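Local coordinates for protein peptidoglycan D,D-transpeptidase PbpA (PDB 3UN7) that probably cross-links the peptidoglycan of the mycobacterial cell wall as a penicillin-binding transpeptidase, and is probably needed for regulating cell length, at residues 83-88 with 348-353; 52-57 with 112-117; 325-330 with 369-374; 120-125 with 147-152; 399-404 with 431-436. All blocks are in the same frame, centred on the assembly; numbering follows the deposited sequence.

Interaction 1: 83-88 with 348-353; sequences DRRLFG and ANISTT
Ile350 meets Arg85 and Leu86 where the outermost strand 349-352 of the six-stranded mixed sheet passes the turn leading into helix 87-96. Its CG2 lies against the Arg85 side chain, 3.7 Å from CD, and over one face of the guanidinium, displaced toward the rim of that flat group. CG2 gets there because it stands anti to the backbone N, which leaves CG1 to turn toward Leu86, whose CD2 is 4.3 Å away. Next along the strand, Ser351 brings its CB to 4.0 Å from Arg85 NH1, approaching obliquely. Ile350 and Ser351 form a classic beta bulge opposite Leu342 of strand 339-343, and the Arg85 side chain also touches Leu342. Asp83 fixes the guanidinium along its NE/NH2 edge: NE bonds OD2 at 2.8 Å and NH2 bonds OD1 at 2.9 Å, a side-on grip with two nitrogens. OD2 takes a further bond from Arg85 N (2.9 Å), closing an Asx turn. With its charge probably largely balanced by Asp83 within its own turn, the arginine offers the strand a flat, preoriented surface, and what crosses between the segments is van der Waals contact with no hydrogen bond.

Interaction 2: 52-57 with 112-117; sequences PEVYAP and RIQQAG
Gln114 reaches from helix 112-117 to Val54 and Tyr55 of helix 52-57 in a steep helix-helix crossing, the axes 10.1 Å apart and their directions at 110°. Here a helix of the dimerisation region rests on the long helix 111-123 that backs the transpeptidase sheet. The Gln114 amide donates from NE2 to Val54 O at 3.0 Å, staying in its own plane but rising above that of the carbonyl. Gln114 CG, set anti to the backbone N by chi1 (-176°), touches both residues, 3.6 Å from Val54 CG1 and 3.4 Å from Tyr55 CE2; a bend at chi2 then turns the amide to Val54 O. The Tyr55 ring and the Gln114 amide lie nearly parallel, 12° apart, while Val54 CG1 sits over one face of the Tyr55 ring. Further along, Val54 CG2 comes to 4.0 Å from Gln115 NE2.

The second shell holds the amides in place. Gln114 NE2 also bonds Leu146 O, tying the pair to strand 143-149, and Gln115 is held through OE1 by Asn51 ND2 and through NE2 by Asp119 OD1. Pro57, lacking an N-H, kinks helix 52-57, and the Glu53 carbonyl is taken instead by Ser151 OG. A water at the edge of the Tyr55 ring joins the two helices, 2.6 Å from Tyr55 OH and donating to Gln115 OE1 at 2.7 Å.

Interaction 3: 325-330 with 369-374; sequences ATIANG and KLTELM
Ile327 drives its side chain into the face of helix 364-379 formed by Leu370, Thr371 and Met374, from the last turn of helix 317-328, which ends in a Schellman motif. Both helices belong to the transpeptidase domain and meet over strand 411-418 of its antiparallel sheet, where Phe417 touches Ile327, Thr371 and Met374.

The tight side is carried by the two branches of the isoleucine. CG2, anti to the backbone N, leans on Thr371 OG1 at 3.4 Å and on Leu370 CB at 4.0 Å. The longer branch, extended at chi2 (158°), reaches farther along helix 364-379: CG1 lies 4.1 Å from Leu370 CD1, and CD1 ends 4.0 Å from Met374 SD. Met374 bends at chi3 (72°), and its side chain stands about 11 Å from that of Ser193, probably the nucleophile that forms the acyl-ester. Val197 and Ala201 of helix 196-205 add further apolar walls, to Ile327 and Leu370 respectively. The Thr371 hydroxyl takes no bond across this contact; it bonds Ala367 O of its own helix, so only its oxygen surface is offered to the methyl.

To either side of Ile327 the contact thins out. Ala328 points away from helix 364-379, to Phe417 and Pro423, while Lys369, exposed, points away from helix 317-328 and touches Leu204 and Glu210. Past Asn329, Gly330 is the C-prime residue of the Schellman motif, its phi positive (67°): Gly331 N bonds Thr326 O, and Gly330 N bonds Ile327 O at 3.0 Å.

Interaction 4: 120-125 with 147-152; sequences AMQQGC and VSSPSY
Ser149 OG is gripped by two groups: Gln122 NE2 donates to it at 3.0 Å, and it is bonded in turn to Cys129 O, in the loop that leads from helix 111-123 into strand 131-136. The amide bond is nearly straight, with an N-H...O angle of 168°, and the oxygen lies in the plane of the Gln122 amide. Ser149 sets its hydroxyl anti to the backbone N (chi1 -176°), extending it from the strand toward the helix, while Gln122 curls at chi2 so that its end swings back to the strand although its CB starts off to the side. The same NE2 passes 3.7 Å from Ser149 CB. Beside this polar pair, Met121 folds over, bent at both chi2 and chi3, and lays CE 4.2 Å from Ser149 CB.

Here the last turns of helix 111-123 pack on one face of the five-stranded antiparallel sheet of the transpeptidase domain, against its edge strand 143-149. Strand 131-136 pairs with that edge and supplies Val133, which touches both Met121 and Val147. The turn between helix and sheet is closed by the Cys125-Cys129 disulfide, and Met121 also bonds Cys129 through the backbone.

Side chains alternate along the strand. Val147 and Ser149 face the helix, Val147 resting on Gln114 and Trp118, whereas Ser148 points the other way and engages Thr181 O and Arg183 N through OG. After Ser149, a cis peptide bond to Pro150 redirects the chain, and the proline ring packs against Lys130.

Interaction 5: 399-404 with 431-436; sequences AEHGTD and VENGAD
His401 and Asn433 meet side chain to side chain, the two side chains crossing at about a right angle. The contact is close but is not a hydrogen bond: Asn433 OD1 approaches the ring obliquely, 3.2 Å from His401 CE1 and 3.3 Å from His401 NE2, and the angle at the nitrogen is poor. Ring and amide planes are turned 61° apart.

The hydrogen bonds that position the pair run to other residues. His401 NE2 is engaged by Pro409 O, and Asn433 N by His411 ND1. The imidazole reaches the amide with CG between the backbone N and the carbonyl carbon (chi1 56°), and Ala399 O lies at the edge of its ring. Asn433 occupies the third position of a type II beta turn from Val431 to Gly434, closed by Gly434 N to Val431 O at 3.2 Å, and its positive phi (58°) is the one such a turn requires there.

Among aromatic contacts, His401 stacks on the ring of His411. As for charge, the neighbouring Glu432 sends OE2 to Arg183 NE in a salt bridge and to Tyr189 OH in a hydrogen bond.

The contact lies at the surface beyond strand 393-399, which carries the family's KTG motif, and beyond strand 425-431, in the loop that leads on to helix 446-458. Between those two strands in the sheet runs strand 411-418, whose first residue, His411, touches both sides.

Overall arrangement
Interactions 2, 3 and 4 are buried, interaction 5 is at the surface, and interaction 1 is partly buried far out on the six-stranded mixed sheet. Interactions 2 and 4 share helix 111-123 and touch, their centres about 9 Å apart, through Glu53 O and Ser151 OG; both use glutamine amides to satisfy buried polar atoms. Interaction 3, beyond the chain's centre from interaction 4, is almost wholly apolar. Interaction 5 borders interaction 4, where Cys125 packs on Val431, but joins two loops by a polar approach without a direct hydrogen bond. Interaction 1 pairs aliphatic carbon with an arginine salt-bridged within its own turn, about 45 Å from interaction 5 between centres.

Interaction 1: 83-88 with 348-353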
# COMPACT_ATOMS: atom_id res chain seq x y z
N ASP A 83 9.52 -27.43 8.87
CA ASP A 83 10.66 -26.88 8.13
C ASP A 83 11.92 -27.70 8.39
O ASP A 83 12.19 -28.09 9.52
CB ASP A 83 10.90 -25.42 8.53
CG ASP A 83 11.79 -24.69 7.54
OD1 ASP A 83 11.26 -23.94 6.70
OD2 ASP A 83 13.02 -24.89 7.58
N ARG A 84 12.66 -27.95 7.31
CA ARG A 84 13.92 -28.72 7.34
C ARG A 84 14.92 -28.15 8.34
O ARG A 84 15.64 -28.90 9.02
CB ARG A 84 14.57 -28.73 5.94
CG ARG A 84 13.76 -29.44 4.88
CD ARG A 84 14.52 -29.64 3.56
NE ARG A 84 13.83 -30.65 2.77
CZ ARG A 84 14.27 -31.88 2.54
NH1 ARG A 84 15.46 -32.27 2.98
NH2 ARG A 84 13.53 -32.71 1.83
N ARG A 85 14.95 -26.82 8.44
CA ARG A 85 15.85 -26.12 9.35
C ARG A 85 15.55 -26.42 10.82
O ARG A 85 16.43 -26.27 11.68
CB ARG A 85 15.83 -24.62 9.06
CG ARG A 85 16.44 -24.27 7.69
CD ARG A 85 16.08 -22.88 7.19
NE ARG A 85 14.65 -22.71 6.98
CZ ARG A 85 14.09 -21.61 6.47
NH1 ARG A 85 14.83 -20.57 6.10
NH2 ARG A 85 12.78 -21.55 6.32
N LEU A 86 14.33 -26.89 11.08
CA LEU A 86 13.82 -27.14 12.43
C LEU A 86 13.82 -28.60 12.80
O LEU A 86 13.75 -28.94 13.98
CB LEU A 86 12.38 -26.65 12.55
CG LEU A 86 12.17 -25.16 12.66
CD1 LEU A 86 10.68 -24.83 12.53
CD2 LEU A 86 12.75 -24.66 13.97
N PHE A 87 13.90 -29.47 11.80
CA PHE A 87 13.67 -30.89 12.05
C PHE A 87 14.66 -31.59 12.99
O PHE A 87 14.38 -32.68 13.48
CB PHE A 87 13.46 -31.66 10.74
CG PHE A 87 12.33 -32.64 10.81
CD1 PHE A 87 12.58 -34.01 10.89
CD2 PHE A 87 11.01 -32.19 10.87
CE1 PHE A 87 11.54 -34.91 10.99
CE2 PHE A 87 9.96 -33.08 10.97
CZ PHE A 87 10.22 -34.45 11.02
N GLY A 88 15.79 -30.95 13.25
CA GLY A 88 16.70 -31.40 14.31
C GLY A 88 16.08 -31.24 15.69
O GLY A 88 16.25 -32.09 16.57
N ALA A 348 16.15 -19.57 18.96
CA ALA A 348 17.41 -19.49 18.22
C ALA A 348 17.13 -19.06 16.78
O ALA A 348 16.09 -19.42 16.21
CB ALA A 348 18.12 -20.82 18.24
N ASN A 349 18.05 -18.28 16.22
CA ASN A 349 17.89 -17.75 14.87
C ASN A 349 17.92 -18.86 13.80
O ASN A 349 18.75 -19.77 13.86
CB ASN A 349 19.00 -16.72 14.62
CG ASN A 349 18.93 -16.10 13.27
OD1 ASN A 349 17.96 -15.43 12.92
ND2 ASN A 349 19.98 -16.29 12.48
N ILE A 350 16.99 -18.78 12.84
CA ILE A 350 16.96 -19.71 11.70
C ILE A 350 17.32 -18.94 10.45
O ILE A 350 18.19 -19.37 9.67
CB ILE A 350 15.56 -20.40 11.56
CG1 ILE A 350 15.48 -21.70 12.37
CG2 ILE A 350 15.29 -20.81 10.13
CD1 ILE A 350 16.05 -21.67 13.76
N SER A 351 16.68 -17.79 10.27
CA SER A 351 16.92 -16.90 9.14
C SER A 351 16.68 -15.45 9.55
O SER A 351 15.79 -15.17 10.35
CB SER A 351 15.97 -17.26 8.00
OG SER A 351 16.41 -16.65 6.81
N THR A 352 17.47 -14.54 8.99
CA THR A 352 17.27 -13.09 9.15
C THR A 352 17.22 -12.45 7.76
O THR A 352 18.11 -12.66 6.93
CB THR A 352 18.44 -12.43 9.93
OG1 THR A 352 18.63 -13.09 11.19
CG2 THR A 352 18.18 -10.94 10.15
N THR A 353 16.17 -11.69 7.48
CA THR A 353 16.04 -11.07 6.18
C THR A 353 17.09 -9.96 6.01
O THR A 353 17.33 -9.19 6.93
CB THR A 353 14.62 -10.52 5.97
OG1 THR A 353 13.68 -11.55 6.26
CG2 THR A 353 14.43 -10.05 4.54

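Interaction 2: 52-57 with 112-117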
# COMPACT_ATOMS: atom_id res chain seq x y z
N PRO A 52 -7.71 -9.22 16.23
CA PRO A 52 -7.90 -10.01 15.01
C PRO A 52 -8.16 -9.20 13.73
O PRO A 52 -7.49 -9.44 12.73
CB PRO A 52 -9.09 -10.92 15.35
CG PRO A 52 -9.84 -10.19 16.43
CD PRO A 52 -8.86 -9.33 17.16
N GLU A 53 -9.09 -8.25 13.76
CA GLU A 53 -9.43 -7.50 12.53
C GLU A 53 -8.25 -6.64 12.07
O GLU A 53 -7.94 -6.56 10.87
CB GLU A 53 -10.69 -6.63 12.71
CG GLU A 53 -11.95 -7.43 13.02
CD GLU A 53 -13.24 -6.62 12.91
OE1 GLU A 53 -13.19 -5.44 12.50
OE2 GLU A 53 -14.32 -7.17 13.22
N VAL A 54 -7.58 -6.01 13.04
CA VAL A 54 -6.45 -5.14 12.76
C VAL A 54 -5.34 -5.86 11.99
O VAL A 54 -4.87 -5.34 10.98
CB VAL A 54 -5.87 -4.52 14.04
CG1 VAL A 54 -4.63 -3.68 13.69
CG2 VAL A 54 -6.93 -3.66 14.74
N TYR A 55 -4.94 -7.05 12.46
CA TYR A 55 -3.81 -7.79 11.84
C TYR A 55 -4.20 -8.90 10.87
O TYR A 55 -3.33 -9.60 10.38
CB TYR A 55 -2.86 -8.34 12.92
CG TYR A 55 -2.21 -7.23 13.71
CD1 TYR A 55 -2.79 -6.78 14.90
CD2 TYR A 55 -1.03 -6.62 13.27
CE1 TYR A 55 -2.21 -5.74 15.65
CE2 TYR A 55 -0.43 -5.59 14.02
CZ TYR A 55 -1.04 -5.16 15.19
OH TYR A 55 -0.50 -4.14 15.92
N ALA A 56 -5.49 -9.08 10.59
CA ALA A 56 -5.92 -10.09 9.62
C ALA A 56 -5.15 -10.05 8.28
O ALA A 56 -4.79 -11.10 7.76
CB ALA A 56 -7.42 -10.03 9.39
N PRO A 57 -4.91 -8.86 7.70
CA PRO A 57 -4.14 -8.79 6.46
C PRO A 57 -2.71 -9.33 6.59
O PRO A 57 -2.10 -9.70 5.59
CB PRO A 57 -4.10 -7.29 6.17
CG PRO A 57 -5.36 -6.77 6.77
CD PRO A 57 -5.38 -7.51 8.09
N ARG A 112 2.22 0.03 16.77
CA ARG A 112 1.79 1.43 16.92
C ARG A 112 1.34 2.00 15.58
O ARG A 112 0.31 2.67 15.51
CB ARG A 112 2.92 2.31 17.48
CG ARG A 112 3.40 1.89 18.85
CD ARG A 112 4.40 2.88 19.42
NE ARG A 112 3.78 3.82 20.35
CZ ARG A 112 4.15 4.00 21.62
NH1 ARG A 112 5.17 3.31 22.13
NH2 ARG A 112 3.50 4.88 22.38
N ILE A 113 2.09 1.70 14.53
CA ILE A 113 1.75 2.22 13.21
C ILE A 113 0.51 1.51 12.65
O ILE A 113 -0.43 2.15 12.21
CB ILE A 113 2.96 2.14 12.24
CG1 ILE A 113 4.18 2.83 12.88
CG2 ILE A 113 2.63 2.82 10.88
CD1 ILE A 113 5.45 2.73 12.03
N GLN A 114 0.50 0.18 12.71
CA GLN A 114 -0.65 -0.62 12.25
C GLN A 114 -1.95 -0.15 12.94
O GLN A 114 -2.97 0.05 12.28
CB GLN A 114 -0.40 -2.10 12.54
CG GLN A 114 -1.51 -3.02 12.03
CD GLN A 114 -1.26 -3.49 10.61
OE1 GLN A 114 -0.26 -3.14 10.00
NE2 GLN A 114 -2.18 -4.30 10.08
N GLN A 115 -1.89 -0.00 14.27
CA GLN A 115 -3.03 0.42 15.08
C GLN A 115 -3.49 1.83 14.70
O GLN A 115 -4.69 2.05 14.57
CB GLN A 115 -2.73 0.33 16.58
CG GLN A 115 -3.98 0.43 17.49
CD GLN A 115 -4.89 -0.78 17.36
OE1 GLN A 115 -4.43 -1.92 17.45
NE2 GLN A 115 -6.19 -0.55 17.11
N ALA A 116 -2.55 2.75 14.48
CA ALA A 116 -2.91 4.11 14.05
C ALA A 116 -3.59 4.11 12.68
O ALA A 116 -4.56 4.82 12.48
CB ALA A 116 -1.70 5.02 14.04
N GLY A 117 -3.08 3.32 11.74
CA GLY A 117 -3.69 3.25 10.41
C GLY A 117 -5.09 2.69 10.52
O GLY A 117 -6.04 3.26 9.96
O HOH W 1 -1.98 -3.00 17.75

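Interaction 3: 325-330 with 369-374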
# COMPACT_ATOMS: atom_id res chain seq x y z
N ALA A 325 8.20 5.65 -1.32
CA ALA A 325 9.40 5.13 -0.63
C ALA A 325 10.66 5.24 -1.52
O ALA A 325 11.73 5.58 -1.05
CB ALA A 325 9.19 3.67 -0.23
N THR A 326 10.49 4.94 -2.80
CA THR A 326 11.56 5.08 -3.79
C THR A 326 12.10 6.51 -3.89
O THR A 326 13.31 6.73 -3.82
CB THR A 326 11.09 4.53 -5.17
OG1 THR A 326 10.81 3.13 -5.02
CG2 THR A 326 12.15 4.70 -6.26
N ILE A 327 11.21 7.48 -4.06
CA ILE A 327 11.58 8.89 -4.07
C ILE A 327 12.27 9.23 -2.74
O ILE A 327 13.36 9.79 -2.75
CB ILE A 327 10.35 9.79 -4.36
CG1 ILE A 327 9.84 9.52 -5.78
CG2 ILE A 327 10.70 11.28 -4.25
CD1 ILE A 327 8.38 9.90 -6.01
N ALA A 328 11.66 8.82 -1.63
CA ALA A 328 12.19 9.06 -0.28
C ALA A 328 13.62 8.55 -0.12
O ALA A 328 14.46 9.19 0.54
CB ALA A 328 11.28 8.40 0.76
N ASN A 329 13.90 7.40 -0.72
CA ASN A 329 15.22 6.78 -0.67
C ASN A 329 16.15 7.19 -1.84
O ASN A 329 16.97 6.39 -2.31
CB ASN A 329 15.04 5.26 -0.63
CG ASN A 329 16.30 4.52 -0.23
OD1 ASN A 329 16.97 4.88 0.74
ND2 ASN A 329 16.61 3.47 -0.97
N GLY A 330 16.02 8.43 -2.32
CA GLY A 330 16.94 8.94 -3.35
C GLY A 330 16.85 8.28 -4.72
O GLY A 330 17.81 8.35 -5.51
N LYS A 369 14.19 16.51 -7.04
CA LYS A 369 13.25 17.45 -7.64
C LYS A 369 11.84 17.02 -7.27
O LYS A 369 11.04 17.84 -6.85
CB LYS A 369 13.43 17.55 -9.16
CG LYS A 369 14.61 18.41 -9.61
CD LYS A 369 14.80 18.37 -11.14
CE LYS A 369 15.80 19.41 -11.63
NZ LYS A 369 17.18 19.26 -11.05
N LEU A 370 11.56 15.72 -7.36
CA LEU A 370 10.22 15.20 -7.03
C LEU A 370 9.89 15.43 -5.56
O LEU A 370 8.77 15.78 -5.23
CB LEU A 370 10.13 13.71 -7.38
CG LEU A 370 10.13 13.36 -8.88
CD1 LEU A 370 10.44 11.88 -9.07
CD2 LEU A 370 8.82 13.73 -9.56
N THR A 371 10.89 15.24 -4.70
CA THR A 371 10.75 15.51 -3.27
C THR A 371 10.32 16.96 -3.00
O THR A 371 9.39 17.21 -2.22
CB THR A 371 12.07 15.20 -2.55
OG1 THR A 371 12.38 13.80 -2.71
CG2 THR A 371 11.93 15.49 -1.07
N GLU A 372 11.00 17.90 -3.65
CA GLU A 372 10.71 19.33 -3.54
C GLU A 372 9.29 19.65 -4.03
O GLU A 372 8.56 20.41 -3.40
CB GLU A 372 11.77 20.09 -4.34
CG GLU A 372 11.47 21.54 -4.71
CD GLU A 372 12.21 21.94 -6.00
OE1 GLU A 372 11.60 22.70 -6.81
OE2 GLU A 372 13.37 21.48 -6.20
N LEU A 373 8.90 19.03 -5.14
CA LEU A 373 7.55 19.20 -5.68
C LEU A 373 6.50 18.70 -4.68
O LEU A 373 5.48 19.33 -4.46
CB LEU A 373 7.44 18.46 -7.02
CG LEU A 373 8.19 19.10 -8.20
CD1 LEU A 373 7.98 18.34 -9.51
CD2 LEU A 373 7.75 20.53 -8.38
N MET A 374 6.79 17.55 -4.09
CA MET A 374 5.91 16.91 -3.12
C MET A 374 5.87 17.64 -1.78
O MET A 374 4.83 17.70 -1.13
CB MET A 374 6.29 15.43 -2.97
CG MET A 374 5.90 14.62 -4.18
SD MET A 374 6.45 12.89 -4.08
CE MET A 374 5.34 12.23 -2.83

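Interaction 4: 120-125 with 147-152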
# COMPACT_ATOMS: atom_id res chain seq x y z
N ALA A 120 -7.41 5.18 12.34
CA ALA A 120 -7.72 6.29 11.44
C ALA A 120 -8.72 5.89 10.34
O ALA A 120 -9.63 6.65 10.02
CB ALA A 120 -6.46 6.86 10.83
N MET A 121 -8.55 4.69 9.79
CA MET A 121 -9.48 4.17 8.79
C MET A 121 -10.87 3.92 9.38
O MET A 121 -11.88 4.14 8.71
CB MET A 121 -8.94 2.88 8.16
CG MET A 121 -7.79 3.09 7.16
SD MET A 121 -8.27 4.04 5.69
CE MET A 121 -9.13 2.77 4.76
N GLN A 122 -10.93 3.49 10.64
CA GLN A 122 -12.23 3.23 11.27
C GLN A 122 -13.04 4.50 11.59
O GLN A 122 -14.26 4.44 11.68
CB GLN A 122 -12.06 2.36 12.53
CG GLN A 122 -11.43 0.99 12.22
CD GLN A 122 -11.96 0.42 10.93
OE1 GLN A 122 -13.15 0.13 10.80
NE2 GLN A 122 -11.08 0.29 9.93
N GLN A 123 -12.36 5.62 11.73
CA GLN A 123 -12.99 6.89 12.12
C GLN A 123 -12.96 7.96 11.02
O GLN A 123 -13.59 9.02 11.16
CB GLN A 123 -12.31 7.42 13.39
CG GLN A 123 -12.49 6.49 14.58
CD GLN A 123 -11.23 6.31 15.42
OE1 GLN A 123 -10.69 7.28 15.96
NE2 GLN A 123 -10.78 5.05 15.55
N GLY A 124 -12.27 7.68 9.92
CA GLY A 124 -11.90 8.70 8.95
C GLY A 124 -12.91 9.05 7.87
O GLY A 124 -12.67 9.96 7.08
N CYS A 125 -14.03 8.34 7.81
CA CYS A 125 -15.05 8.65 6.80
C CYS A 125 -16.40 8.97 7.46
O CYS A 125 -17.44 8.47 7.02
CB CYS A 125 -15.20 7.49 5.82
SG CYS A 125 -13.75 7.16 4.77
N VAL A 147 -2.61 -2.38 6.32
CA VAL A 147 -3.98 -2.24 6.84
C VAL A 147 -4.99 -2.37 5.71
O VAL A 147 -4.81 -1.80 4.64
CB VAL A 147 -4.17 -0.91 7.58
CG1 VAL A 147 -5.63 -0.76 8.05
CG2 VAL A 147 -3.24 -0.84 8.80
N SER A 148 -6.04 -3.15 5.94
CA SER A 148 -7.14 -3.26 4.98
C SER A 148 -8.45 -3.09 5.74
O SER A 148 -8.56 -3.50 6.90
CB SER A 148 -7.08 -4.61 4.24
OG SER A 148 -7.97 -4.63 3.13
N SER A 149 -9.43 -2.45 5.10
CA SER A 149 -10.70 -2.14 5.76
C SER A 149 -11.83 -2.24 4.73
O SER A 149 -11.67 -1.78 3.59
CB SER A 149 -10.63 -0.74 6.39
OG SER A 149 -11.79 -0.41 7.12
N PRO A 150 -12.96 -2.89 5.08
CA PRO A 150 -13.26 -3.58 6.34
C PRO A 150 -12.36 -4.81 6.46
O PRO A 150 -11.76 -5.23 5.48
CB PRO A 150 -14.73 -4.00 6.18
CG PRO A 150 -14.94 -4.10 4.69
CD PRO A 150 -14.09 -2.98 4.12
N SER A 151 -12.25 -5.36 7.67
CA SER A 151 -11.49 -6.59 7.87
C SER A 151 -12.43 -7.61 8.50
O SER A 151 -13.64 -7.39 8.54
CB SER A 151 -10.27 -6.32 8.75
OG SER A 151 -9.35 -7.40 8.69
N TYR A 152 -11.89 -8.73 8.98
CA TYR A 152 -12.69 -9.81 9.52
C TYR A 152 -11.96 -10.40 10.72
O TYR A 152 -10.79 -10.09 10.95
CB TYR A 152 -12.90 -10.90 8.46
CG TYR A 152 -11.64 -11.65 8.14
CD1 TYR A 152 -11.38 -12.90 8.72
CD2 TYR A 152 -10.68 -11.11 7.28
CE1 TYR A 152 -10.20 -13.58 8.46
CE2 TYR A 152 -9.50 -11.79 7.01
CZ TYR A 152 -9.27 -13.02 7.61
OH TYR A 152 -8.10 -13.69 7.33

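Interaction 5: 399-404 with 431-436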
# COMPACT_ATOMS: atom_id res chain seq x y z
N ALA A 399 -9.36 9.45 -7.78
CA ALA A 399 -9.31 8.51 -8.88
C ALA A 399 -10.71 8.03 -9.21
O ALA A 399 -11.36 7.38 -8.38
CB ALA A 399 -8.41 7.33 -8.52
N GLU A 400 -11.18 8.35 -10.42
CA GLU A 400 -12.42 7.81 -10.96
C GLU A 400 -12.29 6.30 -11.18
O GLU A 400 -11.19 5.81 -11.39
CB GLU A 400 -12.79 8.50 -12.28
CG GLU A 400 -13.05 9.99 -12.12
CD GLU A 400 -13.79 10.61 -13.31
OE1 GLU A 400 -13.90 9.95 -14.38
OE2 GLU A 400 -14.27 11.75 -13.16
N HIS A 401 -13.41 5.57 -11.12
CA HIS A 401 -13.37 4.11 -11.22
C HIS A 401 -14.70 3.52 -11.70
O HIS A 401 -15.73 4.19 -11.68
CB HIS A 401 -13.00 3.48 -9.87
CG HIS A 401 -13.90 3.88 -8.75
ND1 HIS A 401 -14.91 3.07 -8.27
CD2 HIS A 401 -13.96 5.03 -8.02
CE1 HIS A 401 -15.55 3.69 -7.29
NE2 HIS A 401 -14.99 4.88 -7.12
N GLY A 402 -14.67 2.26 -12.10
CA GLY A 402 -15.87 1.51 -12.44
C GLY A 402 -16.33 1.77 -13.85
O GLY A 402 -15.59 2.34 -14.67
N THR A 403 -17.56 1.36 -14.14
CA THR A 403 -18.15 1.46 -15.47
C THR A 403 -18.91 2.78 -15.68
O THR A 403 -19.28 3.14 -16.81
CB THR A 403 -19.09 0.28 -15.74
OG1 THR A 403 -20.09 0.22 -14.72
CG2 THR A 403 -18.31 -1.04 -15.75
N ASP A 404 -19.13 3.50 -14.58
CA ASP A 404 -19.74 4.84 -14.61
C ASP A 404 -18.92 5.84 -13.78
O ASP A 404 -19.39 6.34 -12.76
CB ASP A 404 -21.20 4.76 -14.13
CG ASP A 404 -21.95 6.08 -14.30
OD1 ASP A 404 -21.60 6.88 -15.19
OD2 ASP A 404 -22.89 6.31 -13.52
N VAL A 431 -8.68 5.55 0.25
CA VAL A 431 -10.04 5.53 0.76
C VAL A 431 -10.98 5.35 -0.42
O VAL A 431 -11.15 6.28 -1.24
CB VAL A 431 -10.43 6.84 1.51
CG1 VAL A 431 -11.87 6.76 1.97
CG2 VAL A 431 -9.50 7.09 2.70
N GLU A 432 -11.55 4.16 -0.53
CA GLU A 432 -12.49 3.87 -1.62
C GLU A 432 -13.73 4.76 -1.51
O GLU A 432 -14.33 4.89 -0.43
CB GLU A 432 -12.88 2.39 -1.59
CG GLU A 432 -11.70 1.45 -1.87
CD GLU A 432 -12.13 0.03 -2.17
OE1 GLU A 432 -13.15 -0.16 -2.87
OE2 GLU A 432 -11.42 -0.89 -1.73
N ASN A 433 -14.09 5.38 -2.63
CA ASN A 433 -15.22 6.31 -2.72
C ASN A 433 -15.11 7.49 -1.75
O ASN A 433 -16.11 8.08 -1.36
CB ASN A 433 -16.55 5.56 -2.54
CG ASN A 433 -16.88 4.65 -3.72
OD1 ASN A 433 -16.05 3.87 -4.16
ND2 ASN A 433 -18.10 4.77 -4.25
N GLY A 434 -13.89 7.83 -1.37
CA GLY A 434 -13.63 8.81 -0.32
C GLY A 434 -13.46 10.22 -0.85
O GLY A 434 -13.27 11.17 -0.08
N ALA A 435 -13.53 10.36 -2.18
CA ALA A 435 -13.35 11.66 -2.82
C ALA A 435 -14.31 12.76 -2.36
O ALA A 435 -15.50 12.53 -2.12
CB ALA A 435 -13.36 11.55 -4.33
N ASP A 436 -13.71 13.94 -2.29
CA ASP A 436 -14.20 15.25 -1.88
C ASP A 436 -14.81 15.98 -3.07
O ASP A 436 -14.47 15.68 -4.21
CB ASP A 436 -12.92 16.00 -1.54
CG ASP A 436 -13.03 16.86 -0.36
OD1 ASP A 436 -12.36 16.50 0.64
OD2 ASP A 436 -13.72 17.90 -0.44